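Local atomic coordinates of L-Ribose isomerase (Acinetobacter, PDB entry 4Q0S), a protein that isomerises L-ribose, a non-natural sugar, probably to the corresponding ketose, using a metal-containing cupin barrel that here holds cobalt and ribitol. Residues P83-L88 and H231-S236; E132-Y137 and P160-V165; H199-P204 and V209-R214. One frame throughout, in Å; residues are numbered along the deposited sequence.

Contact 1: residues P83-L88 and H231-S236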
ATOM      1  N   PRO A  83       4.124 -27.405   9.089  1.00 26.24           N
ATOM      2  CA  PRO A  83       4.578 -28.731   8.662  1.00 28.35           C
ATOM      3  C   PRO A  83       3.652 -29.352   7.620  1.00 27.63           C
ATOM      4  O   PRO A  83       4.111 -30.035   6.709  1.00 29.43           O
ATOM      5  CB  PRO A  83       4.592 -29.532   9.966  1.00 28.67           C
ATOM      6  CG  PRO A  83       4.911 -28.489  10.998  1.00 30.20           C
ATOM      7  CD  PRO A  83       4.013 -27.337  10.557  1.00 26.95           C
ATOM      8  N   ALA A  84       2.353 -29.093   7.756  1.00 28.93           N
ATOM      9  CA  ALA A  84       1.345 -29.647   6.849  1.00 29.91           C
ATOM     10  C   ALA A  84       1.352 -31.180   6.951  1.00 30.74           C
ATOM     11  O   ALA A  84       1.155 -31.893   5.965  1.00 31.27           O
ATOM     12  CB  ALA A  84       1.618 -29.208   5.416  1.00 29.06           C
ATOM     13  N   VAL A  85       1.578 -31.671   8.163  1.00 31.62           N
ATOM     14  CA  VAL A  85       1.623 -33.105   8.426  1.00 31.48           C
ATOM     15  C   VAL A  85       0.241 -33.677   8.709  1.00 31.27           C
ATOM     16  O   VAL A  85      -0.013 -34.849   8.430  1.00 30.51           O
ATOM     17  CB  VAL A  85       2.568 -33.412   9.617  1.00 32.01           C
ATOM     18  CG1 VAL A  85       2.223 -34.755  10.247  1.00 32.73           C
ATOM     19  CG2 VAL A  85       4.012 -33.417   9.127  1.00 31.04           C
ATOM     20  N   ASP A  86      -0.649 -32.850   9.255  1.00 30.64           N
ATOM     21  CA  ASP A  86      -2.005 -33.289   9.572  1.00 31.22           C
ATOM     22  C   ASP A  86      -2.803 -33.700   8.348  1.00 32.16           C
ATOM     23  O   ASP A  86      -2.857 -32.968   7.358  1.00 31.33           O
ATOM     24  CB  ASP A  86      -2.771 -32.187  10.310  1.00 30.79           C
ATOM     25  CG  ASP A  86      -2.233 -31.942  11.698  1.00 30.94           C
ATOM     26  OD1 ASP A  86      -1.184 -31.277  11.831  1.00 31.69           O
ATOM     27  OD2 ASP A  86      -2.855 -32.432  12.662  1.00 33.69           O
ATOM     28  N   GLY A  87      -3.430 -34.873   8.424  1.00 31.66           N
ATOM     29  CA  GLY A  87      -4.232 -35.351   7.315  1.00 31.57           C
ATOM     30  C   GLY A  87      -3.472 -36.163   6.286  1.00 32.43           C
ATOM     31  O   GLY A  87      -4.061 -36.651   5.320  1.00 33.25           O
ATOM     32  N   LEU A  88      -2.167 -36.310   6.480  1.00 32.68           N
ATOM     33  CA  LEU A  88      -1.351 -37.079   5.550  1.00 35.02           C
ATOM     34  C   LEU A  88      -1.432 -38.576   5.802  1.00 36.26           C
ATOM     35  O   LEU A  88      -1.561 -39.015   6.942  1.00 35.15           O
ATOM     36  CB  LEU A  88       0.120 -36.682   5.663  1.00 35.44           C
ATOM     37  CG  LEU A  88       0.619 -35.378   5.052  1.00 36.41           C
ATOM     38  CD1 LEU A  88       2.099 -35.223   5.367  1.00 35.97           C
ATOM     39  CD2 LEU A  88       0.396 -35.397   3.552  1.00 35.99           C
ATOM     40  N   HIS A 231       8.019 -28.556  19.188  1.00 84.32           N
ATOM     41  CA  HIS A 231       7.706 -29.977  19.063  1.00 81.34           C
ATOM     42  C   HIS A 231       7.909 -30.418  17.614  1.00 78.37           C
ATOM     43  O   HIS A 231       7.631 -29.658  16.684  1.00 78.21           O
ATOM     44  CB  HIS A 231       6.254 -30.239  19.483  1.00 82.41           C
ATOM     45  CG  HIS A 231       5.864 -31.688  19.467  1.00 83.48           C
ATOM     46  ND1 HIS A 231       4.563 -32.108  19.642  1.00 83.91           N
ATOM     47  CD2 HIS A 231       6.602 -32.811  19.302  1.00 83.65           C
ATOM     48  CE1 HIS A 231       4.516 -33.428  19.583  1.00 83.77           C
ATOM     49  NE2 HIS A 231       5.740 -33.879  19.378  1.00 83.73           N
ATOM     50  N   ALA A 232       8.396 -31.641  17.427  1.00 74.33           N
ATOM     51  CA  ALA A 232       8.633 -32.181  16.092  1.00 69.98           C
ATOM     52  C   ALA A 232       7.421 -32.968  15.601  1.00 67.30           C
ATOM     53  O   ALA A 232       6.996 -33.934  16.238  1.00 67.10           O
ATOM     54  CB  ALA A 232       9.867 -33.076  16.098  1.00 69.53           C
ATOM     55  N   PRO A 233       6.850 -32.562  14.456  1.00 64.19           N
ATOM     56  CA  PRO A 233       5.681 -33.237  13.881  1.00 61.65           C
ATOM     57  C   PRO A 233       5.978 -34.682  13.500  1.00 59.14           C
ATOM     58  O   PRO A 233       5.103 -35.544  13.557  1.00 58.45           O
ATOM     59  CB  PRO A 233       5.343 -32.366  12.673  1.00 62.05           C
ATOM     60  CG  PRO A 233       6.675 -31.819  12.272  1.00 62.52           C
ATOM     61  CD  PRO A 233       7.289 -31.450  13.595  1.00 62.87           C
ATOM     62  N   ILE A 234       7.219 -34.929  13.100  1.00 56.98           N
ATOM     63  CA  ILE A 234       7.667 -36.265  12.729  1.00 54.69           C
ATOM     64  C   ILE A 234       9.035 -36.458  13.372  1.00 53.93           C
ATOM     65  O   ILE A 234       9.868 -35.551  13.359  1.00 53.67           O
ATOM     66  CB  ILE A 234       7.766 -36.426  11.191  1.00 53.95           C
ATOM     67  CG1 ILE A 234       6.361 -36.428  10.585  1.00 52.74           C
ATOM     68  CG2 ILE A 234       8.490 -37.719  10.836  1.00 53.95           C
ATOM     69  CD1 ILE A 234       6.332 -36.587   9.084  1.00 53.31           C
ATOM     70  N   PRO A 235       9.276 -37.641  13.965  1.00 53.03           N
ATOM     71  CA  PRO A 235      10.541 -37.972  14.629  1.00 51.90           C
ATOM     72  C   PRO A 235      11.801 -37.461  13.935  1.00 50.79           C
ATOM     73  O   PRO A 235      12.536 -36.650  14.498  1.00 50.50           O
ATOM     74  CB  PRO A 235      10.487 -39.493  14.708  1.00 52.31           C
ATOM     75  CG  PRO A 235       9.036 -39.728  14.985  1.00 52.22           C
ATOM     76  CD  PRO A 235       8.354 -38.792  14.003  1.00 52.04           C
ATOM     77  N   SER A 236      12.039 -37.929  12.712  1.00 50.67           N
ATOM     78  CA  SER A 236      13.218 -37.534  11.946  1.00 50.92           C
ATOM     79  C   SER A 236      13.439 -36.023  11.867  1.00 50.74           C
ATOM     80  O   SER A 236      14.575 -35.559  11.913  1.00 52.89           O
ATOM     81  CB  SER A 236      13.141 -38.109  10.529  1.00 50.60           C
ATOM     82  OG  SER A 236      12.030 -37.587   9.821  1.00 51.88           O
TER
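Pro83 and Pro233 meet ring to ring where two loops of the cupin barrel come together, one following strand 73-82 and the other preceding strand 244-245. The two pyrrolidine rings cross at about a right angle, with Pro83 CB 3.9 Å from Pro233 CG. Val85 CG2 reaches Pro233 CB at 3.9 Å, these side chains also crossing at about a right angle, and Pro83 CB lies 4.0 Å from that same atom. The methyl that faces 231-236 is the one opposite the carbonyl carbon and beside the backbone N (chi1 158°), and Val85 CG2 also touches Ile234 CD1 at 3.9 Å. The contact illustrates how loops can be joined without a hydrogen bond between them: the first shell is wholly aliphatic.

One step out, the chain of 83-88 folds into a type II beta turn from Val85 to Leu88, closed by Leu88 N to Val85 O at 3.3 Å. At Gly87 a side chain would be jammed against the preceding carbonyl oxygen. The two loops also face a second subunit and so form part of an interface: Phe152 of that subunit packs on Pro233, while NH1 of its Arg195 donates to both Ala84 O and Asp86 O.

Contact 2: residues E132-Y137 and P160-V165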
ATOM      1  N   GLU A 132      14.452  -4.201  -6.118  1.00 22.50           N
ATOM      2  CA  GLU A 132      14.679  -5.190  -7.164  1.00 24.48           C
ATOM      3  C   GLU A 132      15.577  -6.263  -6.601  1.00 24.05           C
ATOM      4  O   GLU A 132      16.439  -5.993  -5.767  1.00 25.46           O
ATOM      5  CB  GLU A 132      15.320  -4.551  -8.399  1.00 23.76           C
ATOM      6  CG  GLU A 132      14.561  -3.330  -8.895  1.00 27.80           C
ATOM      7  CD  GLU A 132      14.672  -3.113 -10.393  1.00 31.34           C
ATOM      8  OE1 GLU A 132      15.707  -3.482 -10.991  1.00 32.42           O
ATOM      9  OE2 GLU A 132      13.717  -2.554 -10.972  1.00 33.20           O
ATOM     10  N   MET A 133      15.368  -7.485  -7.058  1.00 22.67           N
ATOM     11  CA  MET A 133      16.131  -8.602  -6.558  1.00 23.56           C
ATOM     12  C   MET A 133      17.014  -9.227  -7.622  1.00 24.25           C
ATOM     13  O   MET A 133      16.538  -9.633  -8.687  1.00 25.78           O
ATOM     14  CB  MET A 133      15.159  -9.636  -5.996  1.00 22.90           C
ATOM     15  CG  MET A 133      15.781 -10.913  -5.505  1.00 23.52           C
ATOM     16  SD  MET A 133      14.474 -12.093  -5.158  1.00 25.04           S
ATOM     17  CE  MET A 133      15.232 -13.100  -3.854  1.00 22.43           C
ATOM     18  N   GLU A 134      18.311  -9.285  -7.337  1.00 24.17           N
ATOM     19  CA  GLU A 134      19.255  -9.891  -8.259  1.00 24.70           C
ATOM     20  C   GLU A 134      19.585 -11.266  -7.713  1.00 24.42           C
ATOM     21  O   GLU A 134      20.208 -11.406  -6.655  1.00 24.69           O
ATOM     22  CB  GLU A 134      20.513  -9.029  -8.401  1.00 24.14           C
ATOM     23  CG  GLU A 134      20.263  -7.771  -9.223  1.00 26.13           C
ATOM     24  CD  GLU A 134      21.533  -7.001  -9.552  1.00 26.61           C
ATOM     25  OE1 GLU A 134      21.755  -6.722 -10.747  1.00 28.67           O
ATOM     26  OE2 GLU A 134      22.301  -6.669  -8.631  1.00 27.82           O
ATOM     27  N   VAL A 135      19.130 -12.279  -8.439  1.00 24.54           N
ATOM     28  CA  VAL A 135      19.328 -13.665  -8.050  1.00 24.15           C
ATOM     29  C   VAL A 135      20.447 -14.305  -8.856  1.00 25.82           C
ATOM     30  O   VAL A 135      20.534 -14.142 -10.073  1.00 26.39           O
ATOM     31  CB  VAL A 135      18.027 -14.487  -8.260  1.00 23.12           C
ATOM     32  CG1 VAL A 135      18.170 -15.871  -7.634  1.00 22.54           C
ATOM     33  CG2 VAL A 135      16.841 -13.750  -7.651  1.00 22.38           C
ATOM     34  N   PHE A 136      21.312 -15.022  -8.153  1.00 26.50           N
ATOM     35  CA  PHE A 136      22.426 -15.719  -8.770  1.00 27.26           C
ATOM     36  C   PHE A 136      22.146 -17.171  -8.424  1.00 27.42           C
ATOM     37  O   PHE A 136      21.831 -17.487  -7.274  1.00 26.88           O
ATOM     38  CB  PHE A 136      23.744 -15.249  -8.142  1.00 27.62           C
ATOM     39  CG  PHE A 136      23.888 -13.750  -8.100  1.00 26.73           C
ATOM     40  CD1 PHE A 136      24.250 -13.033  -9.241  1.00 25.84           C
ATOM     41  CD2 PHE A 136      23.609 -13.048  -6.930  1.00 24.67           C
ATOM     42  CE1 PHE A 136      24.328 -11.637  -9.218  1.00 26.97           C
ATOM     43  CE2 PHE A 136      23.684 -11.656  -6.897  1.00 25.97           C
ATOM     44  CZ  PHE A 136      24.044 -10.948  -8.044  1.00 26.52           C
ATOM     45  N   TYR A 137      22.228 -18.058  -9.411  1.00 27.29           N
ATOM     46  CA  TYR A 137      21.952 -19.454  -9.136  1.00 27.40           C
ATOM     47  C   TYR A 137      22.549 -20.423 -10.147  1.00 27.92           C
ATOM     48  O   TYR A 137      23.001 -20.032 -11.222  1.00 26.30           O
ATOM     49  CB  TYR A 137      20.441 -19.685  -9.076  1.00 26.71           C
ATOM     50  CG  TYR A 137      19.749 -19.492 -10.408  1.00 26.82           C
ATOM     51  CD1 TYR A 137      19.513 -18.217 -10.913  1.00 25.74           C
ATOM     52  CD2 TYR A 137      19.335 -20.590 -11.168  1.00 26.36           C
ATOM     53  CE1 TYR A 137      18.877 -18.031 -12.136  1.00 27.09           C
ATOM     54  CE2 TYR A 137      18.703 -20.416 -12.398  1.00 25.98           C
ATOM     55  CZ  TYR A 137      18.474 -19.135 -12.875  1.00 25.90           C
ATOM     56  OH  TYR A 137      17.828 -18.945 -14.073  1.00 25.40           O
ATOM     57  N   PRO A 160      23.573 -14.316 -18.169  1.00 29.12           N
ATOM     58  CA  PRO A 160      24.867 -14.261 -17.492  1.00 29.44           C
ATOM     59  C   PRO A 160      24.801 -13.102 -16.507  1.00 29.81           C
ATOM     60  O   PRO A 160      23.882 -12.278 -16.564  1.00 30.27           O
ATOM     61  CB  PRO A 160      25.844 -13.988 -18.631  1.00 28.16           C
ATOM     62  CG  PRO A 160      25.015 -13.210 -19.609  1.00 30.36           C
ATOM     63  CD  PRO A 160      23.707 -13.965 -19.596  1.00 28.18           C
ATOM     64  N   TRP A 161      25.769 -13.040 -15.606  1.00 28.85           N
ATOM     65  CA  TRP A 161      25.816 -11.971 -14.631  1.00 29.08           C
ATOM     66  C   TRP A 161      26.091 -10.650 -15.322  1.00 31.15           C
ATOM     67  O   TRP A 161      26.783 -10.603 -16.341  1.00 30.73           O
ATOM     68  CB  TRP A 161      26.957 -12.192 -13.652  1.00 29.61           C
ATOM     69  CG  TRP A 161      26.739 -13.185 -12.579  1.00 28.50           C
ATOM     70  CD1 TRP A 161      26.064 -14.366 -12.665  1.00 28.80           C
ATOM     71  CD2 TRP A 161      27.307 -13.138 -11.269  1.00 28.80           C
ATOM     72  NE1 TRP A 161      26.183 -15.064 -11.485  1.00 28.92           N
ATOM     73  CE2 TRP A 161      26.942 -14.331 -10.611  1.00 27.86           C
ATOM     74  CE3 TRP A 161      28.094 -12.200 -10.586  1.00 27.79           C
ATOM     75  CZ2 TRP A 161      27.336 -14.614  -9.304  1.00 29.59           C
ATOM     76  CZ3 TRP A 161      28.488 -12.481  -9.287  1.00 29.23           C
ATOM     77  CH2 TRP A 161      28.108 -13.680  -8.659  1.00 29.87           C
ATOM     78  N   PRO A 162      25.531  -9.556 -14.794  1.00 31.06           N
ATOM     79  CA  PRO A 162      25.817  -8.274 -15.433  1.00 33.31           C
ATOM     80  C   PRO A 162      27.228  -7.978 -14.921  1.00 34.48           C
ATOM     81  O   PRO A 162      27.709  -8.667 -14.016  1.00 34.02           O
ATOM     82  CB  PRO A 162      24.767  -7.343 -14.828  1.00 33.05           C
ATOM     83  CG  PRO A 162      24.574  -7.914 -13.448  1.00 33.25           C
ATOM     84  CD  PRO A 162      24.528  -9.410 -13.727  1.00 31.73           C
ATOM     85  N   GLU A 163      27.902  -6.984 -15.481  1.00 36.41           N
ATOM     86  CA  GLU A 163      29.246  -6.675 -15.013  1.00 39.52           C
ATOM     87  C   GLU A 163      29.272  -5.801 -13.762  1.00 39.05           C
ATOM     88  O   GLU A 163      28.320  -5.079 -13.476  1.00 36.82           O
ATOM     89  CB  GLU A 163      30.036  -5.972 -16.112  1.00 44.76           C
ATOM     90  CG  GLU A 163      30.313  -6.829 -17.327  1.00 51.09           C
ATOM     91  CD  GLU A 163      31.199  -6.115 -18.317  1.00 54.85           C
ATOM     92  OE1 GLU A 163      30.808  -5.018 -18.776  1.00 57.12           O
ATOM     93  OE2 GLU A 163      32.287  -6.647 -18.629  1.00 57.18           O
ATOM     94  N   GLY A 164      30.378  -5.885 -13.025  1.00 38.63           N
ATOM     95  CA  GLY A 164      30.559  -5.070 -11.838  1.00 38.51           C
ATOM     96  C   GLY A 164      29.815  -5.448 -10.575  1.00 38.60           C
ATOM     97  O   GLY A 164      29.430  -4.572  -9.804  1.00 38.79           O
ATOM     98  N   VAL A 165      29.607  -6.739 -10.347  1.00 38.79           N
ATOM     99  CA  VAL A 165      28.911  -7.164  -9.141  1.00 35.29           C
ATOM    100  C   VAL A 165      29.934  -7.323  -8.017  1.00 36.40           C
ATOM    101  O   VAL A 165      30.768  -8.227  -8.052  1.00 34.92           O
ATOM    102  CB  VAL A 165      28.171  -8.503  -9.360  1.00 34.86           C
ATOM    103  CG1 VAL A 165      27.569  -8.996  -8.049  1.00 30.89           C
ATOM    104  CG2 VAL A 165      27.074  -8.324 -10.406  1.00 33.57           C
TER
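Trp161 lays one face of its indole against Phe136, joining the long loop before strand 180-185 to strand 132-137 in the five-stranded antiparallel sheet of the cupin barrel. The example shows how a loop without regular structure can be seated on a sheet by one aromatic pair and a few flanking groups. The six-membered ring of Trp161 and the Phe136 ring have centroids 4.3 Å apart, with planes inclined at 43°, an oblique meeting. Phe136 CD1 makes the closest approach, poised over the indole 3.3 Å from Trp161 CE2, and Phe136 CB follows at 3.8 Å from Trp161 CZ2. The indole N-H does not serve this pair: Trp161 NE1 is hydrogen-bonded to the carbonyl oxygen of Leu178, a bond that helps to fix the rotation of the ring.

Next along the loop, Pro162 brings its CG to 4.1 Å from Glu134 OE1, an apolar carbon beside a carboxylate whose polar partners lie elsewhere. Glu134 OE1 is hydrogen-bonded to Tyr181 OH, and OE2 forms a salt bridge with Arg202 NE, so the carboxylate is held from both oxygens. The chain then turns back toward the strand at Val165. Here the branch anti to the backbone N (chi1 174°) does the touching, arriving from the direction opposite to Phe136: Val165 CG1 lies 4.0 Å from Phe136 CZ.

Contact 3: residues H199-P204 and V209-R214. With CO (cobalt (II) ion), chain B; RB0 (D-ribitol), chain C.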
ATOM      1  N   HIS A 199      21.769 -21.092  -4.780  1.00 28.36           N
ATOM      2  CA  HIS A 199      21.227 -19.772  -5.040  1.00 25.57           C
ATOM      3  C   HIS A 199      21.680 -18.751  -4.012  1.00 24.12           C
ATOM      4  O   HIS A 199      22.090 -19.093  -2.901  1.00 22.84           O
ATOM      5  CB  HIS A 199      19.694 -19.810  -5.110  1.00 24.20           C
ATOM      6  CG  HIS A 199      19.036 -20.335  -3.873  1.00 25.45           C
ATOM      7  ND1 HIS A 199      19.033 -21.673  -3.538  1.00 23.94           N
ATOM      8  CD2 HIS A 199      18.378 -19.698  -2.876  1.00 24.35           C
ATOM      9  CE1 HIS A 199      18.403 -21.836  -2.388  1.00 25.63           C
ATOM     10  NE2 HIS A 199      17.995 -20.653  -1.964  1.00 25.44           N
ATOM     11  N   ALA A 200      21.626 -17.493  -4.427  1.00 23.14           N
ATOM     12  CA  ALA A 200      22.000 -16.356  -3.611  1.00 25.27           C
ATOM     13  C   ALA A 200      21.321 -15.157  -4.260  1.00 25.27           C
ATOM     14  O   ALA A 200      20.890 -15.226  -5.411  1.00 24.60           O
ATOM     15  CB  ALA A 200      23.521 -16.168  -3.623  1.00 24.11           C
ATOM     16  N   PHE A 201      21.201 -14.064  -3.519  1.00 25.67           N
ATOM     17  CA  PHE A 201      20.585 -12.878  -4.076  1.00 25.90           C
ATOM     18  C   PHE A 201      20.985 -11.643  -3.296  1.00 27.00           C
ATOM     19  O   PHE A 201      21.364 -11.729  -2.130  1.00 28.62           O
ATOM     20  CB  PHE A 201      19.060 -13.036  -4.124  1.00 24.10           C
ATOM     21  CG  PHE A 201      18.417 -13.319  -2.790  1.00 26.87           C
ATOM     22  CD1 PHE A 201      18.134 -12.286  -1.900  1.00 26.15           C
ATOM     23  CD2 PHE A 201      18.056 -14.622  -2.442  1.00 26.22           C
ATOM     24  CE1 PHE A 201      17.494 -12.546  -0.679  1.00 27.73           C
ATOM     25  CE2 PHE A 201      17.417 -14.892  -1.226  1.00 27.96           C
ATOM     26  CZ  PHE A 201      17.135 -13.851  -0.345  1.00 25.67           C
ATOM     27  N   ARG A 202      20.920 -10.494  -3.956  1.00 26.69           N
ATOM     28  CA  ARG A 202      21.279  -9.242  -3.318  1.00 27.48           C
ATOM     29  C   ARG A 202      20.365  -8.127  -3.793  1.00 26.73           C
ATOM     30  O   ARG A 202      19.628  -8.271  -4.770  1.00 25.41           O
ATOM     31  CB  ARG A 202      22.713  -8.833  -3.676  1.00 26.06           C
ATOM     32  CG  ARG A 202      22.831  -8.276  -5.097  1.00 24.14           C
ATOM     33  CD  ARG A 202      24.155  -7.544  -5.349  1.00 25.39           C
ATOM     34  NE  ARG A 202      24.145  -6.862  -6.643  1.00 25.16           N
ATOM     35  CZ  ARG A 202      25.122  -6.080  -7.091  1.00 26.34           C
ATOM     36  NH1 ARG A 202      26.206  -5.872  -6.351  1.00 28.37           N
ATOM     37  NH2 ARG A 202      25.010  -5.491  -8.277  1.00 25.40           N
ATOM     38  N   CYS A 203      20.449  -7.013  -3.080  1.00 24.14           N
ATOM     39  CA  CYS A 203      19.732  -5.806  -3.412  1.00 24.00           C
ATOM     40  C   CYS A 203      20.800  -4.979  -4.124  1.00 22.75           C
ATOM     41  O   CYS A 203      21.928  -4.882  -3.640  1.00 23.89           O
ATOM     42  CB  CYS A 203      19.296  -5.084  -2.135  1.00 23.71           C
ATOM     43  SG  CYS A 203      18.623  -3.434  -2.408  1.00 22.95           S
ATOM     44  N   PRO A 204      20.486  -4.413  -5.297  1.00 23.20           N
ATOM     45  CA  PRO A 204      21.493  -3.606  -5.997  1.00 23.52           C
ATOM     46  C   PRO A 204      22.025  -2.537  -5.038  1.00 25.96           C
ATOM     47  O   PRO A 204      21.265  -1.965  -4.256  1.00 26.33           O
ATOM     48  CB  PRO A 204      20.708  -3.004  -7.158  1.00 22.74           C
ATOM     49  CG  PRO A 204      19.700  -4.055  -7.456  1.00 24.36           C
ATOM     50  CD  PRO A 204      19.238  -4.491  -6.078  1.00 21.26           C
ATOM     51  N   VAL A 209      15.958   2.016  -1.923  1.00 25.82           N
ATOM     52  CA  VAL A 209      15.151   1.330  -0.922  1.00 23.57           C
ATOM     53  C   VAL A 209      15.683  -0.067  -0.664  1.00 23.11           C
ATOM     54  O   VAL A 209      16.387  -0.635  -1.493  1.00 24.59           O
ATOM     55  CB  VAL A 209      13.658   1.201  -1.350  1.00 23.59           C
ATOM     56  CG1 VAL A 209      13.050   2.575  -1.551  1.00 21.99           C
ATOM     57  CG2 VAL A 209      13.534   0.359  -2.615  1.00 20.68           C
ATOM     58  N   PRO A 210      15.367  -0.635   0.506  1.00 23.73           N
ATOM     59  CA  PRO A 210      15.851  -1.987   0.791  1.00 23.74           C
ATOM     60  C   PRO A 210      15.066  -2.937  -0.108  1.00 24.25           C
ATOM     61  O   PRO A 210      13.951  -2.624  -0.517  1.00 21.54           O
ATOM     62  CB  PRO A 210      15.478  -2.202   2.262  1.00 23.29           C
ATOM     63  CG  PRO A 210      15.289  -0.804   2.803  1.00 25.93           C
ATOM     64  CD  PRO A 210      14.632  -0.086   1.656  1.00 23.36           C
ATOM     65  N   LEU A 211      15.657  -4.079  -0.439  1.00 23.18           N
ATOM     66  CA  LEU A 211      14.949  -5.061  -1.233  1.00 23.21           C
ATOM     67  C   LEU A 211      14.009  -5.759  -0.250  1.00 21.65           C
ATOM     68  O   LEU A 211      14.434  -6.193   0.823  1.00 20.96           O
ATOM     69  CB  LEU A 211      15.923  -6.088  -1.818  1.00 23.69           C
ATOM     70  CG  LEU A 211      15.270  -7.409  -2.248  1.00 25.16           C
ATOM     71  CD1 LEU A 211      14.229  -7.128  -3.323  1.00 22.73           C
ATOM     72  CD2 LEU A 211      16.342  -8.384  -2.767  1.00 24.18           C
ATOM     73  N   VAL A 212      12.734  -5.841  -0.597  1.00 22.13           N
ATOM     74  CA  VAL A 212      11.767  -6.517   0.257  1.00 21.11           C
ATOM     75  C   VAL A 212      11.150  -7.608  -0.601  1.00 23.33           C
ATOM     76  O   VAL A 212      10.571  -7.328  -1.658  1.00 22.13           O
ATOM     77  CB  VAL A 212      10.659  -5.554   0.763  1.00 19.98           C
ATOM     78  CG1 VAL A 212       9.718  -6.295   1.730  1.00 20.39           C
ATOM     79  CG2 VAL A 212      11.289  -4.371   1.471  1.00 18.24           C
ATOM     80  N   VAL A 213      11.281  -8.852  -0.151  1.00 23.61           N
ATOM     81  CA  VAL A 213      10.765  -9.984  -0.910  1.00 23.41           C
ATOM     82  C   VAL A 213       9.922 -10.923  -0.068  1.00 23.39           C
ATOM     83  O   VAL A 213      10.266 -11.249   1.066  1.00 23.91           O
ATOM     84  CB  VAL A 213      11.921 -10.822  -1.518  1.00 27.09           C
ATOM     85  CG1 VAL A 213      11.358 -11.956  -2.398  1.00 24.88           C
ATOM     86  CG2 VAL A 213      12.837  -9.928  -2.334  1.00 29.90           C
ATOM     87  N   ARG A 214       8.815 -11.364  -0.639  1.00 23.17           N
ATOM     88  CA  ARG A 214       7.946 -12.297   0.042  1.00 24.37           C
ATOM     89  C   ARG A 214       8.327 -13.700  -0.451  1.00 25.18           C
ATOM     90  O   ARG A 214       8.300 -13.975  -1.652  1.00 24.51           O
ATOM     91  CB  ARG A 214       6.489 -11.975  -0.301  1.00 27.74           C
ATOM     92  CG  ARG A 214       5.464 -12.867   0.372  1.00 35.21           C
ATOM     93  CD  ARG A 214       4.061 -12.513  -0.111  1.00 35.39           C
ATOM     94  NE  ARG A 214       3.534 -11.283   0.486  1.00 36.55           N
ATOM     95  CZ  ARG A 214       2.651 -11.265   1.484  1.00 30.61           C
ATOM     96  NH1 ARG A 214       2.218 -10.111   1.972  1.00 29.27           N
ATOM     97  NH2 ARG A 214       2.203 -12.409   1.989  1.00 28.82           N
TER
HETATM   98 CO    CO B 501      17.275 -20.584   0.237  1.00 34.28          CO
HETATM   99  C1  RB0 C 502      18.117 -17.972   4.114  1.00 51.96           C
HETATM  100  O1  RB0 C 502      18.901 -18.019   5.295  1.00 52.84           O
HETATM  101  C2  RB0 C 502      16.713 -18.472   4.417  1.00 51.75           C
HETATM  102  O2  RB0 C 502      16.731 -19.885   4.610  1.00 51.95           O
HETATM  103  C3  RB0 C 502      15.743 -18.085   3.281  1.00 49.21           C
HETATM  104  O3  RB0 C 502      14.406 -18.355   3.677  1.00 47.86           O
HETATM  105  C4  RB0 C 502      16.043 -18.802   1.959  1.00 46.55           C
HETATM  106  O4  RB0 C 502      16.804 -19.975   2.205  1.00 44.57           O
HETATM  107  C5  RB0 C 502      16.805 -17.873   1.018  1.00 45.36           C
HETATM  108  O5  RB0 C 502      16.936 -18.478  -0.268  1.00 37.84           O
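The Phe201 ring meets Leu211 obliquely, its CD1 4.4 Å from Leu211 CD2, while its edge turns to the bound ribitol, with Phe201 CE2 3.7 Å from ribitol O5 and O5 near the plane of the ring. The same oxygen lies in the plane of the His199 imidazole, again at the edge. His199 NE2 binds the cobalt ion at 2.3 Å, and its other ring nitrogen, ND1, is hydrogen-bonded to His197 O, which helps to set the imidazole for the metal. Two residues apart on an extended strand, His199 and Phe201 share the side of 199-202 that faces into the barrel; their first torsions (58° and 57°) swing each ring between the backbone N and the carbonyl carbon. The ribitol chelates the cobalt through O4 at 2.1 Å and O5 at 2.2 Å. With His117, His119 and Glu124 this makes six ligands around a three-histidine, one-glutamate site, as in many metal-binding cupins.

Farther from the metal the two segments close on each other at Cys203 and Leu211, whose CB atoms are 3.5 Å apart. Leu211 CD2 reaches on to 3.9 Å from Arg202 O, and Cys203 SG lies 3.7 Å from Val209 O. The contact therefore bridges the barrel's two sheets near the turn between them: strand 199-202 runs between 132-137 and 113-118 in one, strand 211-217 between 101-108 and 124-130 in the other, with Met133 of the first sheet packing on both Phe201 and Leu211.

Read from the N terminus, the chain opens contact 1 just after strand 73-82 and closes it only at 231-236, past strand 211-217, so the other two contacts both fall within that long excursion. Contact 2 begins on strand 132-137 and closes at 160-165 over a span without helix or strand; contact 3 then opens at His199 and closes after a short turn. These two are in series and do not cross. They share a sheet, where Phe136 N probably donates to Ala200 O at 2.8 Å. Contact 1 ties two loops on the opposite side of the chain's centre, nearest atoms about 17 Å from contact 3; contact 2 seats a loop on a sheet that contact 3 links to the other beside the metal.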